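Long-range contact in mosquitocidal toxin (Lysinibacillus sphaericus, PDB 2VSE), which is a mosquito-killing holotoxin that probably ADP-ribosylates target proteins through its enzymatic domain and carries ricin-B-like lectin domains, consistent with sugar binding: residues Gln594-Thr599 against Tyr607-Leu612. Residues are numbered along the deposited sequence; the frame is centred on the assembly and turned at random.
Sequences QKWTVT and YKIRNL
Trp596 lays one face of its indole against the side chain of Asn611, its partner in a non-hydrogen-bonded antiparallel pair. The amide stands nearly perpendicular to the ring, planes 87° apart, with ND2 3.3 Å above the indole plane and displaced toward its rim. With CG anti to the backbone N (chi1 -171°), the Asn611 amide can also reach beyond the strand pair: ND2 binds Asn593 O, and OD1 takes the N-H of His614. Behind the indole, CB of Trp596 rests 3.7 Å from Ile609 CG2, and Trp596 NE1 is held by Ala574 O. Val598 continues this buried face, its CG1 lying 3.5 Å from Tyr607 CD1; Phe564 of the adjoining strand 560-566 touches both Val598 and Ile609. The two segments form a beta hairpin within a ricin-B-like beta-trefoil domain, and Gln594-Lys595-Trp596 fits the Q-x-W motif of ricin-type trefoils. Thr597 and Arg610 exchange two backbone hydrogen bonds, Thr597 N to Arg610 O at 2.8 Å and Arg610 N to Thr597 O at 3.0 Å; Thr599 and Lys608 make a second such pair. Leu612 N extends the ladder past the strand end to Lys595 O at 2.9 Å. The face bearing Thr597, Thr599 and Arg610 is looser and more open to solvent; Lys608 shares it but is buried, its extended chain leading away to a salt bridge with Asp635. There Thr597 OG1 makes a weak 3.5 Å hydrogen bond to Arg610 O. Near the hairpin's open end, Leu612 CD2 lies alongside the aliphatic chain of Lys595, 3.8 Å from its CD.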
loop_
_atom_site.group_PDB
_atom_site.type_symbol
_atom_site.label_atom_id
_atom_site.label_comp_id
_atom_site.label_asym_id
_atom_site.label_seq_id
_atom_site.Cartn_x
_atom_site.Cartn_y
_atom_site.Cartn_z
ATOM N N GLN A 594 11.295 19.618 -26.437
ATOM C CA GLN A 594 10.009 19.091 -25.976
ATOM C C GLN A 594 10.252 17.994 -24.941
ATOM O O GLN A 594 9.322 17.267 -24.518
ATOM C CB GLN A 594 9.215 18.551 -27.161
ATOM C CG GLN A 594 9.002 19.587 -28.276
ATOM C CD GLN A 594 8.305 19.012 -29.489
ATOM O OE1 GLN A 594 8.733 17.997 -30.038
ATOM N NE2 GLN A 594 7.228 19.666 -29.922
ATOM N N LYS A 595 11.516 17.881 -24.537
ATOM C CA LYS A 595 11.947 16.907 -23.536
ATOM C C LYS A 595 12.619 17.647 -22.402
ATOM O O LYS A 595 13.243 18.679 -22.618
ATOM C CB LYS A 595 12.936 15.896 -24.127
ATOM C CG LYS A 595 12.408 15.079 -25.300
ATOM C CD LYS A 595 13.513 14.233 -25.904
ATOM C CE LYS A 595 13.025 13.446 -27.102
ATOM N NZ LYS A 595 14.139 12.690 -27.754
ATOM N N TRP A 596 12.496 17.118 -21.194
ATOM C CA TRP A 596 13.004 17.787 -20.014
ATOM C C TRP A 596 13.618 16.769 -19.076
ATOM O O TRP A 596 13.052 15.690 -18.864
ATOM C CB TRP A 596 11.878 18.537 -19.297
ATOM C CG TRP A 596 11.114 19.443 -20.203
ATOM C CD1 TRP A 596 10.181 19.075 -21.124
ATOM C CD2 TRP A 596 11.218 20.874 -20.284
ATOM N NE1 TRP A 596 9.706 20.180 -21.784
ATOM C CE2 TRP A 596 10.323 21.299 -21.290
ATOM C CE3 TRP A 596 11.983 21.834 -19.610
ATOM C CZ2 TRP A 596 10.166 22.648 -21.643
ATOM C CZ3 TRP A 596 11.830 23.190 -19.969
ATOM C CH2 TRP A 596 10.924 23.574 -20.971
ATOM N N THR A 597 14.784 17.106 -18.523
ATOM C CA THR A 597 15.361 16.324 -17.428
ATOM C C THR A 597 14.724 16.776 -16.111
ATOM O O THR A 597 14.742 17.961 -15.778
ATOM C CB THR A 597 16.895 16.470 -17.325
ATOM O OG1 THR A 597 17.218 17.825 -17.019
ATOM C CG2 THR A 597 17.584 16.073 -18.612
ATOM N N VAL A 598 14.148 15.827 -15.380
ATOM C CA VAL A 598 13.469 16.108 -14.117
ATOM C C VAL A 598 14.338 15.555 -12.978
ATOM O O VAL A 598 14.665 14.365 -12.963
ATOM C CB VAL A 598 12.057 15.487 -14.123
ATOM C CG1 VAL A 598 11.373 15.641 -12.786
ATOM C CG2 VAL A 598 11.190 16.110 -15.253
ATOM N N THR A 599 14.727 16.418 -12.039
ATOM C CA THR A 599 15.676 16.023 -10.992
ATOM C C THR A 599 15.251 16.469 -9.593
ATOM O O THR A 599 14.957 17.647 -9.362
ATOM C CB THR A 599 17.118 16.529 -11.286
ATOM O OG1 THR A 599 17.477 16.221 -12.639
ATOM C CG2 THR A 599 18.129 15.875 -10.356
ATOM N N TYR A 607 11.348 19.345 -7.451
ATOM C CA TYR A 607 12.058 18.990 -8.676
ATOM C C TYR A 607 12.439 20.187 -9.524
ATOM O O TYR A 607 11.700 21.179 -9.617
ATOM C CB TYR A 607 11.231 18.027 -9.534
ATOM C CG TYR A 607 11.039 16.668 -8.914
ATOM C CD1 TYR A 607 11.775 15.569 -9.352
ATOM C CD2 TYR A 607 10.120 16.478 -7.884
ATOM C CE1 TYR A 607 11.595 14.311 -8.782
ATOM C CE2 TYR A 607 9.937 15.229 -7.306
ATOM C CZ TYR A 607 10.677 14.155 -7.758
ATOM O OH TYR A 607 10.486 12.925 -7.185
ATOM N N LYS A 608 13.596 20.072 -10.165
ATOM C CA LYS A 608 13.980 20.996 -11.219
ATOM C C LYS A 608 13.712 20.344 -12.562
ATOM O O LYS A 608 14.062 19.183 -12.784
ATOM C CB LYS A 608 15.453 21.392 -11.103
ATOM C CG LYS A 608 15.783 22.688 -11.832
ATOM C CD LYS A 608 16.975 23.401 -11.227
ATOM C CE LYS A 608 17.068 24.813 -11.766
ATOM N NZ LYS A 608 18.302 25.493 -11.303
ATOM N N ILE A 609 13.076 21.108 -13.442
ATOM C CA ILE A 609 12.676 20.658 -14.769
ATOM C C ILE A 609 13.455 21.469 -15.811
ATOM O O ILE A 609 13.039 22.557 -16.226
ATOM C CB ILE A 609 11.161 20.825 -14.951
ATOM C CG1 ILE A 609 10.427 20.021 -13.864
ATOM C CG2 ILE A 609 10.737 20.400 -16.358
ATOM C CD1 ILE A 609 8.971 20.380 -13.679
ATOM N N ARG A 610 14.606 20.934 -16.205
ATOM C CA ARG A 610 15.508 21.610 -17.128
ATOM C C ARG A 610 15.265 21.109 -18.542
ATOM O O ARG A 610 15.052 19.914 -18.743
ATOM C CB ARG A 610 16.972 21.367 -16.727
ATOM C CG ARG A 610 17.305 21.740 -15.268
ATOM C CD ARG A 610 18.761 21.490 -14.923
ATOM N NE ARG A 610 19.625 22.444 -15.612
ATOM C CZ ARG A 610 20.244 23.473 -15.038
ATOM N NH1 ARG A 610 20.136 23.705 -13.733
ATOM N NH2 ARG A 610 20.986 24.274 -15.785
ATOM N N ASN A 611 15.284 22.019 -19.512
ATOM C CA ASN A 611 15.060 21.654 -20.905
ATOM C C ASN A 611 16.207 20.817 -21.435
ATOM O O ASN A 611 17.354 21.060 -21.079
ATOM C CB ASN A 611 14.899 22.894 -21.771
ATOM C CG ASN A 611 14.443 22.561 -23.161
ATOM O OD1 ASN A 611 15.249 22.465 -24.077
ATOM N ND2 ASN A 611 13.149 22.357 -23.324
ATOM N N LEU A 612 15.907 19.826 -22.269
ATOM C CA LEU A 612 16.960 18.938 -22.754
ATOM C C LEU A 612 17.802 19.607 -23.838
ATOM O O LEU A 612 19.026 19.466 -23.841
ATOM C CB LEU A 612 16.407 17.581 -23.217
ATOM C CG LEU A 612 17.430 16.529 -23.680
ATOM C CD1 LEU A 612 18.283 16.031 -22.526
ATOM C CD2 LEU A 612 16.748 15.368 -24.365
#